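Local coordinates for protein exopolygalacturonase (Yersinia enterocolitica, PDB 2UVF) that probably hydrolyses pectic polygalacturonan from the chain end in the periplasm, as an exo-acting glycoside hydrolase of family 28 that binds digalacturonic acid, at residues H363-N368 against I383-S388; S332-R337 against V342-F347; Q40-T45 against N390-N395. One frame throughout, in Å; residues are numbered along the deposited sequence.

How the interactions relate
From the N terminus, the chain first passes 40-45, in the fibronectin type III region, and meets its partner only some 345 residues later. Within that long loop, interaction 2 closes first, joining 332-337 to 342-347 across the four residues that separate them. Interaction 1 follows in series and closes between 363-368 and 383-388. Interaction 3 then closes at 390-395, so it encloses both of the others. Strand 365-368 lies between 342-345 and 391-394 as a parallel neighbour on one face of the beta-helix, bonded through its backbone to both, and so unites all three. Interactions 1 and 2 fill the interior of the beta-helix, whereas interaction 3 packs the N-terminal domain against its outside.

Interaction 1: H363-N368 against I383-S388; sequences HNVVAN and IEFGNS. With ADA (alpha-D-galactopyranuronic acid), chain C.
Ile383 and Phe385 project from strand 383-386 into the interior of the beta-helix and meet Ala367 and Val365 of strand 365-368, which belongs to another face of the solenoid. The branches of Ile383 divide the work. From CB, the CG2 methyl stands anti to the backbone N and covers one face of the Phe385 ring, 3.7 Å above its plane and displaced toward the rim. The other branch, CG1, lies beside the backbone N (chi1 -54°), and the extended chain beyond it carries CD1 across the core to the methyl CB of Ala367, 3.8 Å away. Phe385 reaches over in a different manner. Its ring offers an edge, so that CG1 of Val365 lies in the ring plane, 3.9 Å from CE1. Asn359 of strand 357-360 touches Val365, Ile383 and Phe385, while Val391 and Val393 of the following strand also pack on the ring. Just past the strand, Ser388 OG donates to Gly386 O at 3.1 Å from well above the carbonyl plane, and the same hydroxyl is bonded to Asn362 N.

Between the two core-facing residues, Glu384 belongs to the glycan pocket. Its extended side chain brings CD within 3.3 Å of O3 of a bound galacturonic acid unit, a close approach; hydrogen bonds to this sugar come from Arg240, His355 and Asn406. The contact across the core consists of hydrocarbon alone, without a hydrogen bond, so its cohesion must come from apolar packing behind a strand whose neighbouring residue lines the sugar site.

Interaction 2: S332-R337 against V342-F347; sequences SLMTLR and VYLAGF. With SO4 (sulfate ion), chain D.
Leu336 and Met334 from one strand interdigitate with Val342, Leu344 and Phe347 from the next, across a single coil of the beta-helix. The short strands run nearly antiparallel, at 160°, but their axes are 10.7 Å apart, so side chains rather than backbone bonds bridge the interior. The interlock is stepwise. The CD1 methyl of Leu336 seats against the groove between two methyls, CG1 of Val342 at 3.8 Å and CD2 of Leu344 at 4.1 Å. That Leu344 methyl in turn rests in the notch formed by Leu336 CD1 and the sulfur of Met334, the leucine and the methionine sliding past one another in opposite directions. Met334 leaves the strand extended, then bends at its last torsion (chi3 -68°), which swings CE to Phe347, where it lies 3.9 Å from CZ and approaches the ring obliquely. Ile263 and Ile269 of the preceding coil also touch both Met334 and Phe347.

Arg337 leads elsewhere, to a sulfate probably taken from the crystallisation liquor. The ion lies in the guanidinium plane, at its edge: NH1 donates to O2 over 3.1 Å at 162°, and NH2 makes a weaker bond to O4. Arg231 N also binds the sulfate. One strand thus separates two chemistries, charge-assisted bonding to an anion at Arg337 and, on the inward side, methyl and thioether groups held together by dispersion and burial alone.

Interaction 3: Q40-T45 against N390-N395; sequences QLQVPT and NVMVFN
The amide of Gln42 is fixed by its own segment before it meets Met392: NE2 donates to Gln40 O over 2.9 Å, almost straight at 172°, with the acceptor lying in the amide plane. The side chain takes the crowded position between backbone N and carbonyl carbon (chi1 68°), from where its extended end reaches the carbonyl of Gln40. The other end of the amide, OE1, then faces the methyl CE of Met392 at 3.9 Å, in van der Waals contact.

Pro44 carries most of the remaining interface. Its ring crosses Met392 at about a right angle, CB lying 3.8 Å from the sulfur SD, and the bend of Met392 at chi3 (-75°) brings CE against CB of the same proline as well as toward the glutamine. CG comes to 4.1 Å from CE2 of Phe394, arriving obliquely on the ring. Phe394 also meets Phe427 of the next coil, the ring planes nearly parallel, and Met392 packs on Trp425 and Phe427, so the proline settles on a row of outward-facing hydrophobic residues along the beta-helix. Val56 of the neighbouring fibronectin strand and Val366 of the solenoid also touch Pro44.

No hydrogen bond crosses between the segments. The N-terminal domain therefore meets the solenoid wall here through a proline, a thioether and an aromatic ring, while the nearby amide directs an N-H to a carbonyl of its own chain.

Interaction 1: H363-N368 against I383-S388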
loop_
_atom_site.group_PDB
_atom_site.type_symbol
_atom_site.label_atom_id
_atom_site.label_comp_id
_atom_site.label_asym_id
_atom_site.label_seq_id
_atom_site.Cartn_x
_atom_site.Cartn_y
_atom_site.Cartn_z
ATOM N N HIS A 363 -6.745 -6.533 -11.676
ATOM C CA HIS A 363 -6.178 -7.824 -11.392
ATOM C C HIS A 363 -4.694 -7.732 -11.645
ATOM O O HIS A 363 -4.265 -6.977 -12.526
ATOM C CB HIS A 363 -6.756 -8.918 -12.302
ATOM C CG HIS A 363 -8.177 -9.273 -12.011
ATOM N ND1 HIS A 363 -8.908 -10.105 -12.828
ATOM C CD2 HIS A 363 -9.014 -8.882 -11.021
ATOM C CE1 HIS A 363 -10.127 -10.238 -12.333
ATOM N NE2 HIS A 363 -10.218 -9.501 -11.241
ATOM N N ASN A 364 -3.928 -8.520 -10.888
ATOM C CA ASN A 364 -2.485 -8.703 -11.097
ATOM C C ASN A 364 -1.696 -7.402 -11.058
ATOM O O ASN A 364 -1.105 -6.999 -12.053
ATOM C CB ASN A 364 -2.229 -9.460 -12.409
ATOM C CG ASN A 364 -3.141 -10.656 -12.570
ATOM O OD1 ASN A 364 -3.534 -11.298 -11.577
ATOM N ND2 ASN A 364 -3.522 -10.947 -13.821
ATOM N N VAL A 365 -1.752 -6.722 -9.916
ATOM C CA VAL A 365 -1.047 -5.454 -9.697
ATOM C C VAL A 365 0.215 -5.741 -8.902
ATOM O O VAL A 365 0.182 -6.528 -7.967
ATOM C CB VAL A 365 -1.887 -4.437 -8.891
ATOM C CG1 VAL A 365 -1.076 -3.164 -8.620
ATOM C CG2 VAL A 365 -3.242 -4.128 -9.600
ATOM N N VAL A 366 1.313 -5.095 -9.285
ATOM C CA VAL A 366 2.573 -5.178 -8.535
ATOM C C VAL A 366 3.112 -3.779 -8.265
ATOM O O VAL A 366 3.228 -2.961 -9.192
ATOM C CB VAL A 366 3.641 -6.075 -9.271
ATOM C CG1 VAL A 366 5.042 -6.001 -8.566
ATOM C CG2 VAL A 366 3.163 -7.507 -9.324
ATOM N N ALA A 367 3.420 -3.493 -6.995
ATOM C CA ALA A 367 4.170 -2.279 -6.648
ATOM C C ALA A 367 5.550 -2.597 -6.053
ATOM O O ALA A 367 5.670 -3.080 -4.935
ATOM C CB ALA A 367 3.349 -1.349 -5.733
ATOM N N ASN A 368 6.591 -2.309 -6.825
ATOM C CA ASN A 368 7.946 -2.673 -6.467
ATOM C C ASN A 368 8.830 -1.428 -6.257
ATOM O O ASN A 368 9.190 -0.750 -7.209
ATOM C CB ASN A 368 8.539 -3.566 -7.575
ATOM C CG ASN A 368 10.007 -3.937 -7.332
ATOM O OD1 ASN A 368 10.541 -3.762 -6.236
ATOM N ND2 ASN A 368 10.656 -4.478 -8.365
ATOM N N ILE A 383 -1.029 3.565 -1.063
ATOM C CA ILE A 383 -1.659 2.788 -2.119
ATOM C C ILE A 383 -3.024 2.318 -1.647
ATOM O O ILE A 383 -3.138 1.691 -0.587
ATOM C CB ILE A 383 -0.800 1.561 -2.577
ATOM C CG1 ILE A 383 0.631 1.982 -2.987
ATOM C CG2 ILE A 383 -1.510 0.825 -3.741
ATOM C CD1 ILE A 383 1.627 0.842 -3.209
ATOM N N GLU A 384 -4.061 2.647 -2.420
ATOM C CA GLU A 384 -5.383 2.047 -2.225
ATOM C C GLU A 384 -5.568 0.856 -3.144
ATOM O O GLU A 384 -5.287 0.961 -4.332
ATOM C CB GLU A 384 -6.506 3.052 -2.502
ATOM C CG GLU A 384 -6.581 4.157 -1.515
ATOM C CD GLU A 384 -7.710 5.094 -1.789
ATOM O OE1 GLU A 384 -8.435 4.906 -2.785
ATOM O OE2 GLU A 384 -7.884 6.020 -0.991
ATOM N N PHE A 385 -6.024 -0.265 -2.577
ATOM C CA PHE A 385 -6.482 -1.409 -3.348
ATOM C C PHE A 385 -8.010 -1.514 -3.164
ATOM O O PHE A 385 -8.509 -1.641 -2.044
ATOM C CB PHE A 385 -5.754 -2.696 -2.942
ATOM C CG PHE A 385 -4.294 -2.739 -3.336
ATOM C CD1 PHE A 385 -3.919 -2.781 -4.680
ATOM C CD2 PHE A 385 -3.291 -2.760 -2.356
ATOM C CE1 PHE A 385 -2.566 -2.817 -5.057
ATOM C CE2 PHE A 385 -1.938 -2.801 -2.718
ATOM C CZ PHE A 385 -1.577 -2.833 -4.075
ATOM N N GLY A 386 -8.748 -1.408 -4.270
ATOM C CA GLY A 386 -10.209 -1.358 -4.219
ATOM C C GLY A 386 -10.888 -2.360 -5.131
ATOM O O GLY A 386 -10.785 -2.262 -6.363
ATOM N N ASN A 387 -11.582 -3.323 -4.532
ATOM C CA ASN A 387 -12.270 -4.390 -5.291
ATOM C C ASN A 387 -11.350 -5.027 -6.327
ATOM O O ASN A 387 -11.770 -5.343 -7.447
ATOM C CB ASN A 387 -13.585 -3.879 -5.944
ATOM C CG ASN A 387 -14.610 -3.444 -4.917
ATOM O OD1 ASN A 387 -15.483 -4.221 -4.535
ATOM N ND2 ASN A 387 -14.481 -2.211 -4.425
ATOM N N SER A 388 -10.091 -5.213 -5.922
ATOM C CA SER A 388 -9.037 -5.731 -6.786
ATOM C C SER A 388 -8.675 -7.165 -6.413
ATOM O O SER A 388 -9.125 -7.691 -5.397
ATOM C CB SER A 388 -7.804 -4.822 -6.716
ATOM O OG SER A 388 -8.123 -3.540 -7.200
HETATM C C1 ADA C . -12.087 5.346 2.398
HETATM C C2 ADA C . -11.432 4.081 1.808
HETATM C C3 ADA C . -10.384 4.538 0.774
HETATM C C4 ADA C . -11.066 5.387 -0.344
HETATM C C5 ADA C . -11.777 6.603 0.290
HETATM C C6 ADA C . -12.554 7.574 -0.641
HETATM O O2 ADA C . -10.851 3.259 2.840
HETATM O O3 ADA C . -9.678 3.421 0.239
HETATM O O4 ADA C . -11.994 4.605 -1.103
HETATM O O5 ADA C . -12.685 6.182 1.353
HETATM O O6B ADA C . -13.713 7.877 -0.283
HETATM O O6A ADA C . -11.992 8.011 -1.676
#

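Interaction 2: S332-R337 against V342-F347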
loop_
_atom_site.group_PDB
_atom_site.type_symbol
_atom_site.label_atom_id
_atom_site.label_comp_id
_atom_site.label_asym_id
_atom_site.label_seq_id
_atom_site.Cartn_x
_atom_site.Cartn_y
_atom_site.Cartn_z
ATOM N N SER A 332 -6.787 12.922 -6.917
ATOM C CA SER A 332 -5.805 11.938 -6.462
ATOM C C SER A 332 -4.609 11.922 -7.401
ATOM O O SER A 332 -4.654 12.495 -8.504
ATOM C CB SER A 332 -6.429 10.545 -6.405
ATOM O OG SER A 332 -7.300 10.474 -5.310
ATOM N N LEU A 333 -3.535 11.276 -6.980
ATOM C CA LEU A 333 -2.337 11.264 -7.805
ATOM C C LEU A 333 -2.449 10.301 -8.996
ATOM O O LEU A 333 -2.058 10.629 -10.112
ATOM C CB LEU A 333 -1.102 10.961 -6.942
ATOM C CG LEU A 333 0.228 11.250 -7.640
ATOM C CD1 LEU A 333 1.054 12.298 -6.882
ATOM C CD2 LEU A 333 0.990 9.955 -7.888
ATOM N N MET A 334 -2.991 9.114 -8.754
ATOM C CA MET A 334 -3.039 8.078 -9.774
ATOM C C MET A 334 -4.278 7.241 -9.551
ATOM O O MET A 334 -4.553 6.840 -8.438
ATOM C CB MET A 334 -1.794 7.192 -9.717
ATOM C CG MET A 334 -1.638 6.302 -10.924
ATOM S SD MET A 334 -0.228 5.191 -10.872
ATOM C CE MET A 334 1.151 6.336 -10.982
ATOM N N THR A 335 -5.039 7.001 -10.612
ATOM C CA THR A 335 -6.221 6.158 -10.510
ATOM C C THR A 335 -6.283 5.224 -11.694
ATOM O O THR A 335 -6.556 5.647 -12.799
ATOM C CB THR A 335 -7.528 6.987 -10.415
ATOM O OG1 THR A 335 -7.449 7.858 -9.280
ATOM C CG2 THR A 335 -8.743 6.068 -10.276
ATOM N N LEU A 336 -6.030 3.945 -11.445
ATOM C CA LEU A 336 -6.026 2.956 -12.501
ATOM C C LEU A 336 -7.172 2.040 -12.225
ATOM O O LEU A 336 -7.225 1.416 -11.171
ATOM C CB LEU A 336 -4.712 2.168 -12.526
ATOM C CG LEU A 336 -3.422 2.974 -12.391
ATOM C CD1 LEU A 336 -2.297 1.978 -12.162
ATOM C CD2 LEU A 336 -3.153 3.895 -13.593
ATOM N N ARG A 337 -8.088 1.966 -13.187
ATOM C CA ARG A 337 -9.340 1.237 -13.016
ATOM C C ARG A 337 -9.572 0.236 -14.162
ATOM O O ARG A 337 -9.348 0.553 -15.339
ATOM C CB ARG A 337 -10.505 2.217 -12.906
ATOM C CG ARG A 337 -11.807 1.553 -12.491
ATOM C CD ARG A 337 -12.935 2.544 -12.332
ATOM N NE ARG A 337 -13.343 3.143 -13.600
ATOM C CZ ARG A 337 -14.475 3.826 -13.770
ATOM N NH1 ARG A 337 -15.321 3.978 -12.764
ATOM N NH2 ARG A 337 -14.776 4.334 -14.953
ATOM N N VAL A 342 -0.863 -4.826 -13.868
ATOM C CA VAL A 342 -0.191 -3.533 -13.622
ATOM C C VAL A 342 1.197 -3.728 -12.997
ATOM O O VAL A 342 1.413 -4.660 -12.225
ATOM C CB VAL A 342 -1.016 -2.618 -12.712
ATOM C CG1 VAL A 342 -0.365 -1.240 -12.604
ATOM C CG2 VAL A 342 -2.420 -2.482 -13.235
ATOM N N TYR A 343 2.145 -2.867 -13.354
ATOM C CA TYR A 343 3.460 -2.887 -12.725
ATOM C C TYR A 343 3.935 -1.473 -12.469
ATOM O O TYR A 343 4.289 -0.745 -13.408
ATOM C CB TYR A 343 4.494 -3.668 -13.559
ATOM C CG TYR A 343 5.908 -3.784 -12.936
ATOM C CD1 TYR A 343 6.158 -4.635 -11.857
ATOM C CD2 TYR A 343 6.995 -3.092 -13.479
ATOM C CE1 TYR A 343 7.454 -4.761 -11.300
ATOM C CE2 TYR A 343 8.287 -3.210 -12.935
ATOM C CZ TYR A 343 8.509 -4.046 -11.850
ATOM O OH TYR A 343 9.789 -4.166 -11.303
ATOM N N LEU A 344 3.971 -1.122 -11.181
ATOM C CA LEU A 344 4.503 0.164 -10.691
ATOM C C LEU A 344 5.871 -0.085 -10.064
ATOM O O LEU A 344 6.031 -1.042 -9.317
ATOM C CB LEU A 344 3.514 0.772 -9.677
ATOM C CG LEU A 344 2.034 0.708 -10.122
ATOM C CD1 LEU A 344 1.072 1.096 -8.973
ATOM C CD2 LEU A 344 1.758 1.549 -11.403
ATOM N N ALA A 345 6.874 0.733 -10.393
ATOM C CA ALA A 345 8.226 0.480 -9.910
ATOM C C ALA A 345 9.122 1.721 -9.850
ATOM O O ALA A 345 9.053 2.570 -10.728
ATOM C CB ALA A 345 8.894 -0.594 -10.752
ATOM N N GLY A 346 9.959 1.799 -8.811
ATOM C CA GLY A 346 11.025 2.819 -8.695
ATOM C C GLY A 346 10.656 4.260 -8.385
ATOM O O GLY A 346 11.483 5.027 -7.843
ATOM N N PHE A 347 9.436 4.654 -8.745
ATOM C CA PHE A 347 9.107 6.073 -8.710
ATOM C C PHE A 347 8.814 6.589 -7.324
ATOM O O PHE A 347 8.439 5.824 -6.438
ATOM C CB PHE A 347 8.025 6.496 -9.747
ATOM C CG PHE A 347 6.712 5.748 -9.668
ATOM C CD1 PHE A 347 5.704 6.161 -8.787
ATOM C CD2 PHE A 347 6.445 4.689 -10.534
ATOM C CE1 PHE A 347 4.479 5.500 -8.734
ATOM C CE2 PHE A 347 5.215 4.015 -10.491
ATOM C CZ PHE A 347 4.224 4.432 -9.587
HETATM S S SO4 D . -17.945 6.401 -14.494
HETATM O O1 SO4 D . -17.028 7.347 -15.133
HETATM O O2 SO4 D . -17.543 6.086 -13.112
HETATM O O3 SO4 D . -19.295 6.982 -14.461
HETATM O O4 SO4 D . -17.949 5.190 -15.323
#

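Interaction 3: Q40-T45 against N390-N395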
loop_
_atom_site.group_PDB
_atom_site.type_symbol
_atom_site.label_atom_id
_atom_site.label_comp_id
_atom_site.label_asym_id
_atom_site.label_seq_id
_atom_site.Cartn_x
_atom_site.Cartn_y
_atom_site.Cartn_z
ATOM N N GLN A 40 7.346 -21.587 -4.323
ATOM C CA GLN A 40 6.729 -20.614 -5.230
ATOM C C GLN A 40 7.627 -19.476 -5.713
ATOM O O GLN A 40 7.208 -18.319 -5.721
ATOM C CB GLN A 40 5.403 -20.088 -4.652
ATOM C CG GLN A 40 4.456 -21.209 -4.236
ATOM C CD GLN A 40 3.136 -20.718 -3.674
ATOM O OE1 GLN A 40 2.586 -19.704 -4.122
ATOM N NE2 GLN A 40 2.613 -21.445 -2.695
ATOM N N LEU A 41 8.844 -19.806 -6.147
ATOM C CA LEU A 41 9.667 -18.837 -6.853
ATOM C C LEU A 41 8.830 -18.391 -8.041
ATOM O O LEU A 41 8.142 -19.212 -8.646
ATOM C CB LEU A 41 11.000 -19.443 -7.314
ATOM C CG LEU A 41 11.892 -18.567 -8.213
ATOM C CD1 LEU A 41 12.382 -17.324 -7.472
ATOM C CD2 LEU A 41 13.072 -19.341 -8.791
ATOM N N GLN A 42 8.856 -17.101 -8.360
ATOM C CA GLN A 42 8.030 -16.571 -9.440
ATOM C C GLN A 42 8.517 -15.209 -9.884
ATOM O O GLN A 42 9.251 -14.543 -9.167
ATOM C CB GLN A 42 6.566 -16.465 -8.991
ATOM C CG GLN A 42 6.346 -15.400 -7.930
ATOM C CD GLN A 42 5.054 -15.557 -7.189
ATOM O OE1 GLN A 42 4.096 -14.841 -7.460
ATOM N NE2 GLN A 42 5.015 -16.489 -6.237
ATOM N N VAL A 43 8.115 -14.812 -11.082
ATOM C CA VAL A 43 8.250 -13.433 -11.527
ATOM C C VAL A 43 6.909 -12.768 -11.216
ATOM O O VAL A 43 5.866 -13.267 -11.657
ATOM C CB VAL A 43 8.561 -13.322 -13.044
ATOM C CG1 VAL A 43 8.838 -11.874 -13.442
ATOM C CG2 VAL A 43 9.748 -14.205 -13.412
ATOM N N PRO A 44 6.921 -11.694 -10.396
ATOM C CA PRO A 44 5.712 -10.887 -10.227
ATOM C C PRO A 44 5.276 -10.293 -11.566
ATOM O O PRO A 44 6.115 -10.041 -12.438
ATOM C CB PRO A 44 6.157 -9.774 -9.253
ATOM C CG PRO A 44 7.341 -10.353 -8.538
ATOM C CD PRO A 44 8.033 -11.205 -9.562
ATOM N N THR A 45 3.965 -10.092 -11.709
ATOM C CA THR A 45 3.332 -9.546 -12.925
ATOM C C THR A 45 4.062 -8.362 -13.565
ATOM O O THR A 45 4.242 -7.303 -12.949
ATOM C CB THR A 45 1.865 -9.167 -12.619
ATOM O OG1 THR A 45 1.094 -10.368 -12.471
ATOM C CG2 THR A 45 1.268 -8.276 -13.710
ATOM N N ASN A 390 -5.464 -10.321 -6.486
ATOM C CA ASN A 390 -4.071 -10.734 -6.692
ATOM C C ASN A 390 -3.123 -9.521 -6.811
ATOM O O ASN A 390 -2.664 -9.181 -7.892
ATOM C CB ASN A 390 -3.983 -11.704 -7.894
ATOM C CG ASN A 390 -2.601 -12.297 -8.092
ATOM O OD1 ASN A 390 -2.105 -12.350 -9.220
ATOM N ND2 ASN A 390 -1.974 -12.756 -7.007
ATOM N N VAL A 391 -2.864 -8.867 -5.680
ATOM C CA VAL A 391 -1.989 -7.683 -5.615
ATOM C C VAL A 391 -0.746 -7.905 -4.709
ATOM O O VAL A 391 -0.726 -8.748 -3.828
ATOM C CB VAL A 391 -2.761 -6.362 -5.239
ATOM C CG1 VAL A 391 -4.085 -6.231 -6.042
ATOM C CG2 VAL A 391 -3.048 -6.264 -3.738
ATOM N N MET A 392 0.306 -7.149 -4.960
ATOM C CA MET A 392 1.589 -7.403 -4.313
ATOM C C MET A 392 2.309 -6.084 -4.137
ATOM O O MET A 392 2.336 -5.293 -5.058
ATOM C CB MET A 392 2.419 -8.298 -5.217
ATOM C CG MET A 392 3.513 -9.022 -4.536
ATOM S SD MET A 392 4.589 -9.716 -5.804
ATOM C CE MET A 392 3.617 -11.102 -6.404
ATOM N N VAL A 393 2.829 -5.841 -2.934
ATOM C CA VAL A 393 3.637 -4.669 -2.641
ATOM C C VAL A 393 4.904 -5.085 -1.882
ATOM O O VAL A 393 4.837 -5.608 -0.767
ATOM C CB VAL A 393 2.835 -3.637 -1.802
ATOM C CG1 VAL A 393 3.731 -2.514 -1.293
ATOM C CG2 VAL A 393 1.679 -3.051 -2.599
ATOM N N PHE A 394 6.063 -4.827 -2.483
ATOM C CA PHE A 394 7.331 -5.109 -1.832
ATOM C C PHE A 394 8.376 -4.038 -2.116
ATOM O O PHE A 394 8.274 -3.315 -3.111
ATOM C CB PHE A 394 7.840 -6.515 -2.193
ATOM C CG PHE A 394 8.231 -6.710 -3.649
ATOM C CD1 PHE A 394 9.570 -6.744 -4.012
ATOM C CD2 PHE A 394 7.262 -6.976 -4.628
ATOM C CE1 PHE A 394 9.957 -6.981 -5.331
ATOM C CE2 PHE A 394 7.631 -7.212 -5.963
ATOM C CZ PHE A 394 8.979 -7.207 -6.313
ATOM N N ASN A 395 9.347 -3.931 -1.212
ATOM C CA ASN A 395 10.431 -2.938 -1.278
ATOM C C ASN A 395 10.022 -1.479 -1.262
ATOM O O ASN A 395 10.827 -0.612 -1.579
ATOM C CB ASN A 395 11.370 -3.209 -2.467
ATOM C CG ASN A 395 12.064 -4.544 -2.351
ATOM O OD1 ASN A 395 11.865 -5.294 -1.368
ATOM N ND2 ASN A 395 12.848 -4.884 -3.376
#